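Local atomic coordinates of 11R-lipoxygenase (Gersemia fruticosa, PDB entry 3VF1), a protein that probably uses a non-heme iron to add molecular oxygen to polyunsaturated fatty acids at carbon 11 with R stereochemistry, in a calcium-dependent manner. Residues Val507-Gln512 with Met659-Ser664; Pro593-Gln598 with Lys619-Thr624; Thr674-Asn677 with Pro683-Trp686. All blocks are in the same frame, centred on the assembly; numbering follows the deposited sequence.

Contact 1 (Val507-Gln512 with Met659-Ser664)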
loop_
_atom_site.group_PDB
_atom_site.type_symbol
_atom_site.label_atom_id
_atom_site.label_comp_id
_atom_site.label_asym_id
_atom_site.label_seq_id
_atom_site.Cartn_x
_atom_site.Cartn_y
_atom_site.Cartn_z
ATOM N N VAL A 507 13.393 -10.053 7.957
ATOM C CA VAL A 507 12.372 -11.036 8.296
ATOM C C VAL A 507 13.011 -12.369 8.663
ATOM O O VAL A 507 12.566 -13.044 9.588
ATOM C CB VAL A 507 11.382 -11.241 7.134
ATOM C CG1 VAL A 507 10.503 -12.461 7.384
ATOM C CG2 VAL A 507 10.528 -9.997 6.942
ATOM N N GLN A 508 14.060 -12.743 7.941
ATOM C CA GLN A 508 14.759 -13.993 8.206
ATOM C C GLN A 508 15.424 -13.964 9.578
ATOM O O GLN A 508 15.385 -14.948 10.315
ATOM C CB GLN A 508 15.808 -14.260 7.126
ATOM C CG GLN A 508 16.535 -15.584 7.289
ATOM C CD GLN A 508 17.451 -15.895 6.120
ATOM O OE1 GLN A 508 18.624 -15.522 6.119
ATOM N NE2 GLN A 508 16.916 -16.580 5.117
ATOM N N ASP A 509 16.034 -12.832 9.916
ATOM C CA ASP A 509 16.690 -12.677 11.209
ATOM C C ASP A 509 15.688 -12.846 12.344
ATOM O O ASP A 509 15.940 -13.580 13.298
ATOM C CB ASP A 509 17.371 -11.311 11.311
ATOM C CG ASP A 509 18.585 -11.194 10.410
ATOM O OD1 ASP A 509 19.038 -12.232 9.883
ATOM O OD2 ASP A 509 19.092 -10.064 10.236
ATOM N N ILE A 510 14.549 -12.171 12.235
ATOM C CA ILE A 510 13.516 -12.239 13.261
ATOM C C ILE A 510 12.997 -13.661 13.418
ATOM O O ILE A 510 12.895 -14.176 14.529
ATOM C CB ILE A 510 12.329 -11.314 12.928
ATOM C CG1 ILE A 510 12.768 -9.847 12.955
ATOM C CG2 ILE A 510 11.180 -11.544 13.902
ATOM C CD1 ILE A 510 13.330 -9.392 14.289
ATOM N N ILE A 511 12.671 -14.295 12.298
ATOM C CA ILE A 511 12.098 -15.635 12.316
ATOM C C ILE A 511 13.067 -16.672 12.882
ATOM O O ILE A 511 12.653 -17.605 13.568
ATOM C CB ILE A 511 11.653 -16.065 10.905
ATOM C CG1 ILE A 511 10.466 -15.215 10.443
ATOM C CG2 ILE A 511 11.281 -17.543 10.877
ATOM C CD1 ILE A 511 9.234 -15.337 11.318
ATOM N N GLN A 512 14.356 -16.508 12.603
ATOM C CA GLN A 512 15.354 -17.465 13.076
ATOM C C GLN A 512 15.697 -17.264 14.550
ATOM O O GLN A 512 16.380 -18.091 15.152
ATOM C CB GLN A 512 16.617 -17.396 12.215
ATOM C CG GLN A 512 16.425 -17.982 10.823
ATOM C CD GLN A 512 17.717 -18.066 10.034
ATOM O OE1 GLN A 512 18.775 -17.642 10.501
ATOM N NE2 GLN A 512 17.636 -18.618 8.828
ATOM N N MET A 659 16.430 -5.418 14.253
ATOM C CA MET A 659 15.829 -4.175 13.791
ATOM C C MET A 659 16.885 -3.099 13.541
ATOM O O MET A 659 16.775 -2.323 12.596
ATOM C CB MET A 659 14.808 -3.672 14.813
ATOM C CG MET A 659 13.456 -4.362 14.725
ATOM S SD MET A 659 12.444 -4.139 16.204
ATOM C CE MET A 659 12.798 -2.430 16.615
ATOM N N ALA A 660 17.906 -3.050 14.390
ATOM C CA ALA A 660 18.959 -2.050 14.250
ATOM C C ALA A 660 19.801 -2.327 13.008
ATOM O O ALA A 660 20.198 -1.404 12.298
ATOM C CB ALA A 660 19.832 -2.024 15.494
ATOM N N LYS A 661 20.074 -3.602 12.756
ATOM C CA LYS A 661 20.811 -4.014 11.567
ATOM C C LYS A 661 20.008 -3.644 10.324
ATOM O O LYS A 661 20.562 -3.233 9.302
ATOM C CB LYS A 661 21.059 -5.521 11.611
ATOM C CG LYS A 661 21.656 -6.113 10.344
ATOM C CD LYS A 661 21.580 -7.632 10.383
ATOM C CE LYS A 661 21.991 -8.255 9.061
ATOM N NZ LYS A 661 21.652 -9.705 9.017
ATOM N N PHE A 662 18.692 -3.799 10.433
ATOM C CA PHE A 662 17.762 -3.423 9.377
ATOM C C PHE A 662 17.915 -1.940 9.045
ATOM O O PHE A 662 18.122 -1.571 7.889
ATOM C CB PHE A 662 16.335 -3.733 9.842
ATOM C CG PHE A 662 15.283 -3.566 8.783
ATOM C CD1 PHE A 662 15.456 -4.084 7.510
ATOM C CD2 PHE A 662 14.095 -2.915 9.079
ATOM C CE1 PHE A 662 14.470 -3.936 6.549
ATOM C CE2 PHE A 662 13.109 -2.768 8.125
ATOM C CZ PHE A 662 13.295 -3.279 6.860
ATOM N N LYS A 663 17.831 -1.094 10.068
ATOM C CA LYS A 663 17.957 0.349 9.885
ATOM C C LYS A 663 19.311 0.728 9.292
ATOM O O LYS A 663 19.418 1.700 8.546
ATOM C CB LYS A 663 17.754 1.076 11.216
ATOM C CG LYS A 663 16.370 0.888 11.818
ATOM C CD LYS A 663 16.175 1.732 13.067
ATOM C CE LYS A 663 16.175 3.218 12.746
ATOM N NZ LYS A 663 15.818 4.043 13.932
ATOM N N SER A 664 20.343 -0.038 9.626
ATOM C CA SER A 664 21.684 0.232 9.118
ATOM C C SER A 664 21.772 -0.119 7.636
ATOM O O SER A 664 22.431 0.575 6.862
ATOM C CB SER A 664 22.728 -0.558 9.906
ATOM O OG SER A 664 24.039 -0.281 9.437
#
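Lys661 reaches across from one helix to Asp509 on another, and its ammonium group closes a salt bridge in which Lys661 NZ donates to Asp509 OD2 at 2.9 Å. The approach uses the syn lone pair of OD2, the one on the side of the other carboxylate oxygen. The grip is nevertheless one-sided, because Asp509 OD1 stays 3.7 Å from Lys661 NZ. Two carbons back from the ammonium nitrogen, Lys661 CD passes 3.5 Å from Asp509 OD2, and the two side chains cross at about a right angle. The lysine manages this span by being stretched throughout: CG stands anti to the backbone N (chi1 172°), and every later bond continues the extended chain. Asp509 makes the shorter reach, its CG lying anti to the carbonyl carbon and beside the backbone N (chi1 -70°).

The second shell fixes the carboxylate. Asp509 OD1 is hydrogen-bonded to Gln505 NE2, one turn earlier on the same helix, so each oxygen has its own partner and the group is less able to turn about its CB-CG bond. Gln505 also touches Lys661, and Asp509 leans on Ala658.

Beneath this surface bridge the same two helices meet through apolar groups. The ring of Phe662 stacks with Phe506, against which Met659 also rests, while Ile510 packs on Ala658. On a further flank, Val507 and Ile511 touch Leu564 of helix 557-579, the helix that carries the iron ligands His575 and Asn579. The pair joins two helices that run in roughly opposite directions, with an ion pair at the surface above an aromatic and aliphatic seam, here between helices 491-514 and 653-676 of the largely helical lipoxygenase catalytic domain.

Contact 2 (Pro593-Gln598 with Lys619-Thr624)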
loop_
_atom_site.group_PDB
_atom_site.type_symbol
_atom_site.label_atom_id
_atom_site.label_comp_id
_atom_site.label_asym_id
_atom_site.label_seq_id
_atom_site.Cartn_x
_atom_site.Cartn_y
_atom_site.Cartn_z
ATOM N N PRO A 593 -3.247 10.833 -18.935
ATOM C CA PRO A 593 -4.686 11.117 -18.969
ATOM C C PRO A 593 -5.505 10.075 -18.213
ATOM O O PRO A 593 -5.197 8.885 -18.284
ATOM C CB PRO A 593 -5.020 11.070 -20.464
ATOM C CG PRO A 593 -3.727 11.307 -21.160
ATOM C CD PRO A 593 -2.675 10.709 -20.287
ATOM N N THR A 594 -6.536 10.520 -17.503
ATOM C CA THR A 594 -7.386 9.617 -16.735
ATOM C C THR A 594 -8.615 9.202 -17.532
ATOM O O THR A 594 -9.160 8.119 -17.324
ATOM C CB THR A 594 -7.845 10.263 -15.413
ATOM O OG1 THR A 594 -8.574 11.466 -15.685
ATOM C CG2 THR A 594 -6.646 10.587 -14.536
ATOM N N LEU A 595 -9.051 10.065 -18.442
ATOM C CA LEU A 595 -10.200 9.758 -19.285
ATOM C C LEU A 595 -10.099 10.449 -20.639
ATOM O O LEU A 595 -9.294 11.362 -20.825
ATOM C CB LEU A 595 -11.500 10.171 -18.585
ATOM C CG LEU A 595 -11.686 11.662 -18.278
ATOM C CD1 LEU A 595 -12.111 12.447 -19.512
ATOM C CD2 LEU A 595 -12.702 11.852 -17.161
ATOM N N MET A 596 -10.917 9.994 -21.582
ATOM C CA MET A 596 -11.060 10.654 -22.871
ATOM C C MET A 596 -12.540 10.913 -23.120
ATOM O O MET A 596 -13.376 10.043 -22.886
ATOM C CB MET A 596 -10.476 9.790 -23.990
ATOM C CG MET A 596 -8.957 9.688 -23.975
ATOM S SD MET A 596 -8.141 11.267 -24.277
ATOM C CE MET A 596 -6.440 10.746 -24.464
ATOM N N ARG A 597 -12.862 12.114 -23.590
ATOM C CA ARG A 597 -14.251 12.511 -23.786
ATOM C C ARG A 597 -14.714 12.283 -25.219
ATOM O O ARG A 597 -15.894 12.443 -25.530
ATOM C CB ARG A 597 -14.432 13.980 -23.419
ATOM C CG ARG A 597 -14.277 14.271 -21.942
ATOM C CD ARG A 597 -14.491 15.745 -21.670
ATOM N NE ARG A 597 -13.440 16.555 -22.278
ATOM C CZ ARG A 597 -13.616 17.774 -22.780
ATOM N NH1 ARG A 597 -14.811 18.350 -22.759
ATOM N NH2 ARG A 597 -12.589 18.422 -23.308
ATOM N N GLN A 598 -13.780 11.920 -26.090
ATOM C CA GLN A 598 -14.105 11.621 -27.476
ATOM C C GLN A 598 -13.499 10.283 -27.857
ATOM O O GLN A 598 -12.481 9.881 -27.298
ATOM C CB GLN A 598 -13.557 12.706 -28.400
ATOM C CG GLN A 598 -14.133 14.089 -28.154
ATOM C CD GLN A 598 -15.584 14.192 -28.575
ATOM O OE1 GLN A 598 -16.085 13.356 -29.328
ATOM N NE2 GLN A 598 -16.270 15.219 -28.089
ATOM N N LYS A 619 -12.246 21.034 -17.626
ATOM C CA LYS A 619 -11.691 21.738 -16.476
ATOM C C LYS A 619 -12.117 21.121 -15.143
ATOM O O LYS A 619 -11.276 20.853 -14.288
ATOM C CB LYS A 619 -12.061 23.223 -16.533
ATOM C CG LYS A 619 -11.497 23.929 -17.757
ATOM C CD LYS A 619 -11.496 25.439 -17.602
ATOM C CE LYS A 619 -10.876 26.112 -18.815
ATOM N NZ LYS A 619 -10.793 27.590 -18.652
ATOM N N HIS A 620 -13.414 20.891 -14.969
ATOM C CA HIS A 620 -13.916 20.302 -13.732
ATOM C C HIS A 620 -13.301 18.930 -13.477
ATOM O O HIS A 620 -12.916 18.611 -12.352
ATOM C CB HIS A 620 -15.438 20.179 -13.770
ATOM C CG HIS A 620 -16.012 19.437 -12.603
ATOM N ND1 HIS A 620 -16.282 20.042 -11.396
ATOM C CD2 HIS A 620 -16.360 18.135 -12.458
ATOM C CE1 HIS A 620 -16.778 19.149 -10.557
ATOM N NE2 HIS A 620 -16.834 17.983 -11.177
ATOM N N GLN A 621 -13.212 18.121 -14.528
ATOM C CA GLN A 621 -12.690 16.763 -14.414
ATOM C C GLN A 621 -11.220 16.772 -14.009
ATOM O O GLN A 621 -10.788 15.960 -13.188
ATOM C CB GLN A 621 -12.855 16.015 -15.738
ATOM C CG GLN A 621 -14.295 15.696 -16.104
ATOM C CD GLN A 621 -14.432 15.187 -17.527
ATOM O OE1 GLN A 621 -13.585 15.462 -18.378
ATOM N NE2 GLN A 621 -15.498 14.438 -17.790
ATOM N N ALA A 622 -10.456 17.695 -14.587
ATOM C CA ALA A 622 -9.024 17.772 -14.327
ATOM C C ALA A 622 -8.748 18.190 -12.886
ATOM O O ALA A 622 -7.836 17.669 -12.245
ATOM C CB ALA A 622 -8.364 18.735 -15.296
ATOM N N VAL A 623 -9.537 19.130 -12.375
ATOM C CA VAL A 623 -9.389 19.572 -10.992
ATOM C C VAL A 623 -9.737 18.433 -10.039
ATOM O O VAL A 623 -9.090 18.255 -9.006
ATOM C CB VAL A 623 -10.293 20.780 -10.675
ATOM C CG1 VAL A 623 -10.202 21.139 -9.199
ATOM C CG2 VAL A 623 -9.910 21.973 -11.535
ATOM N N THR A 624 -10.764 17.665 -10.390
ATOM C CA THR A 624 -11.185 16.536 -9.570
ATOM C C THR A 624 -10.032 15.561 -9.374
ATOM O O THR A 624 -9.827 15.045 -8.276
ATOM C CB THR A 624 -12.379 15.790 -10.195
ATOM O OG1 THR A 624 -13.549 16.615 -10.134
ATOM C CG2 THR A 624 -12.647 14.484 -9.453
#
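A buried van der Waals contact, with no hydrogen bond across it, joins the loop 593-598 to the opening turns of helix 619-632. The amide of Gln621 is the piece in the middle, and Leu595 and Arg597 both close on it. Gln621 OE1 has its hydrogen bond with a residue flanking the two segments, so the carbons of Leu595 and Arg597 only pack against it. Leu595 supplies its two methyls: CD1 lies 3.5 Å from Gln621 OE1, whereas CD2 sits 3.8 Å from the amide carbon, Gln621 CD. These side chains cross at about a right angle. The leucine fork is brought there by a first torsion that places CG between the backbone N and the carbonyl carbon (chi1 63°).

Arg597 meets the same oxygen with its aliphatic portion, Arg597 CD being 3.4 Å from Gln621 OE1. Its guanidinium plane stands 90° from the amide plane, and its polar end is engaged elsewhere: NE donates to Leu616 O and NH2 forms a salt bridge with Asp225. The charge therefore passes beside the glutamine instead of ending on it.

In the lipoxygenase fold this loop runs beside the long helix 369-410, which contributes the iron ligands His392 and His397; Pro593 and Met596 pack on Leu377 of that helix. The site itself lies well away from the metal.

On the helical side, Asn618 OD1 accepts from Gln621 N just ahead of the first turn. In that turn, His620 O accepts from Thr624 N and, at 3.1 Å, from Thr624 OG1, which reach it from opposite faces of its plane.

Contact 3 (Thr674-Asn677 with Pro683-Trp686)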
loop_
_atom_site.group_PDB
_atom_site.type_symbol
_atom_site.label_atom_id
_atom_site.label_comp_id
_atom_site.label_asym_id
_atom_site.label_seq_id
_atom_site.Cartn_x
_atom_site.Cartn_y
_atom_site.Cartn_z
ATOM N N THR A 674 20.958 8.122 -3.246
ATOM C CA THR A 674 21.343 9.527 -3.261
ATOM C C THR A 674 22.501 9.768 -4.224
ATOM O O THR A 674 22.498 10.736 -4.981
ATOM C CB THR A 674 21.745 10.010 -1.859
ATOM O OG1 THR A 674 20.593 10.023 -1.007
ATOM C CG2 THR A 674 22.336 11.410 -1.919
ATOM N N GLU A 675 23.490 8.881 -4.192
ATOM C CA GLU A 675 24.656 9.018 -5.054
ATOM C C GLU A 675 24.283 8.866 -6.527
ATOM O O GLU A 675 24.826 9.562 -7.387
ATOM C CB GLU A 675 25.732 8.004 -4.663
ATOM C CG GLU A 675 26.417 8.328 -3.343
ATOM C CD GLU A 675 27.424 7.274 -2.928
ATOM O OE1 GLU A 675 27.320 6.124 -3.410
ATOM O OE2 GLU A 675 28.323 7.597 -2.123
ATOM N N ARG A 676 23.356 7.960 -6.817
ATOM C CA ARG A 676 22.890 7.768 -8.186
ATOM C C ARG A 676 22.095 8.979 -8.656
ATOM O O ARG A 676 22.235 9.422 -9.796
ATOM C CB ARG A 676 22.017 6.518 -8.290
ATOM C CG ARG A 676 21.442 6.295 -9.680
ATOM C CD ARG A 676 20.198 5.442 -9.631
ATOM N NE ARG A 676 19.115 6.099 -8.905
ATOM C CZ ARG A 676 18.045 5.468 -8.428
ATOM N NH1 ARG A 676 17.911 4.157 -8.595
ATOM N NH2 ARG A 676 17.110 6.146 -7.778
ATOM N N ASN A 677 21.258 9.510 -7.770
ATOM C CA ASN A 677 20.402 10.643 -8.098
ATOM C C ASN A 677 21.176 11.950 -8.226
ATOM O O ASN A 677 20.606 12.983 -8.580
ATOM C CB ASN A 677 19.314 10.805 -7.032
ATOM C CG ASN A 677 18.217 9.766 -7.152
ATOM O OD1 ASN A 677 18.265 8.889 -8.015
ATOM N ND2 ASN A 677 17.222 9.858 -6.278
ATOM N N PRO A 683 15.221 13.151 -10.331
ATOM C CA PRO A 683 15.674 11.926 -9.665
ATOM C C PRO A 683 14.516 11.033 -9.232
ATOM O O PRO A 683 13.442 11.534 -8.901
ATOM C CB PRO A 683 16.417 12.455 -8.435
ATOM C CG PRO A 683 15.818 13.791 -8.176
ATOM C CD PRO A 683 15.495 14.351 -9.523
ATOM N N TYR A 684 14.735 9.723 -9.245
ATOM C CA TYR A 684 13.746 8.784 -8.735
ATOM C C TYR A 684 13.921 8.667 -7.223
ATOM O O TYR A 684 14.931 8.151 -6.744
ATOM C CB TYR A 684 13.900 7.417 -9.401
ATOM C CG TYR A 684 12.809 6.445 -9.015
ATOM C CD1 TYR A 684 11.577 6.473 -9.647
ATOM C CD2 TYR A 684 13.011 5.508 -8.013
ATOM C CE1 TYR A 684 10.573 5.590 -9.295
ATOM C CE2 TYR A 684 12.016 4.623 -7.653
ATOM C CZ TYR A 684 10.798 4.668 -8.300
ATOM O OH TYR A 684 9.800 3.788 -7.944
ATOM N N THR A 685 12.933 9.148 -6.476
ATOM C CA THR A 685 13.081 9.328 -5.036
ATOM C C THR A 685 12.009 8.617 -4.219
ATOM O O THR A 685 11.945 8.778 -3.002
ATOM C CB THR A 685 13.014 10.822 -4.683
ATOM O OG1 THR A 685 11.752 11.355 -5.105
ATOM C CG2 THR A 685 14.135 11.583 -5.372
ATOM N N TRP A 686 11.174 7.827 -4.881
ATOM C CA TRP A 686 9.985 7.277 -4.240
ATOM C C TRP A 686 10.266 6.029 -3.406
ATOM O O TRP A 686 9.397 5.568 -2.669
ATOM C CB TRP A 686 8.921 6.986 -5.298
ATOM C CG TRP A 686 8.714 8.145 -6.211
ATOM C CD1 TRP A 686 8.994 8.200 -7.545
ATOM C CD2 TRP A 686 8.210 9.434 -5.852
ATOM N NE1 TRP A 686 8.686 9.445 -8.042
ATOM C CE2 TRP A 686 8.204 10.221 -7.022
ATOM C CE3 TRP A 686 7.759 10.000 -4.657
ATOM C CZ2 TRP A 686 7.763 11.540 -7.030
ATOM C CZ3 TRP A 686 7.321 11.312 -4.667
ATOM C CH2 TRP A 686 7.325 12.065 -5.846
#
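The backbone doubles back after helix 653-676, bringing Asn677 and Pro683 to within 5.1 Å between their CA atoms. This reversal starts the C-terminal tail of the lipoxygenase fold, which goes on to deliver the terminal residue, Ile698, to the iron.

Asn677 ties the two segments together. Its ND2 donates to Tyr684 O at 2.9 Å in a nearly straight bond (166°), with the acceptor close to the amide plane, although the nitrogen comes in from above the plane of the carbonyl. Pro683 lies across the same side chain at about a right angle, Pro683 CB packing 3.5 Å from Asn677 CG, and the methyl CG2 of Thr685 adds a lighter touch to ND2.

Arg676 holds the amide from its other end. Its NE and NH2 approach side-on and both donate to Asn677 OD1, an oxygen lying essentially in the guanidinium plane; this double grip should limit flipping of the amide. A bend at chi3 (64°) turns the guanidinium back toward the asparagine, while NH1 forms a salt bridge with Asp495 of helix 491-514. Tyr684 packs on that helix too, through Tyr491 and Tyr492, with its side chain about 10 Å from that of the iron ligand Asn579. Arg676 NH2 lies at the edge of the Tyr684 ring, near its plane, and 3.8 Å from Tyr684 CB.

Overall arrangement
Contacts 1 and 3 sit on successive parts of helix 653-676, their centres about 25 Å apart, and both involve helix 491-514: contact 1 directly, contact 3 through Asp495 and its tyrosine neighbours. Contact 2 lies farther off, its centre about 46 Å from that of contact 1, on the opposite side of the chain's centre, and about 31 Å from that of contact 3. No two of them touch. In sequence, both segments of contact 2 fall between those of contact 1, and contact 3 follows. Helix 619-632 directly precedes helix 653-676, so one run of chain crosses the catalytic domain, anchored at separate points, before the tail carries Ile698 to the iron.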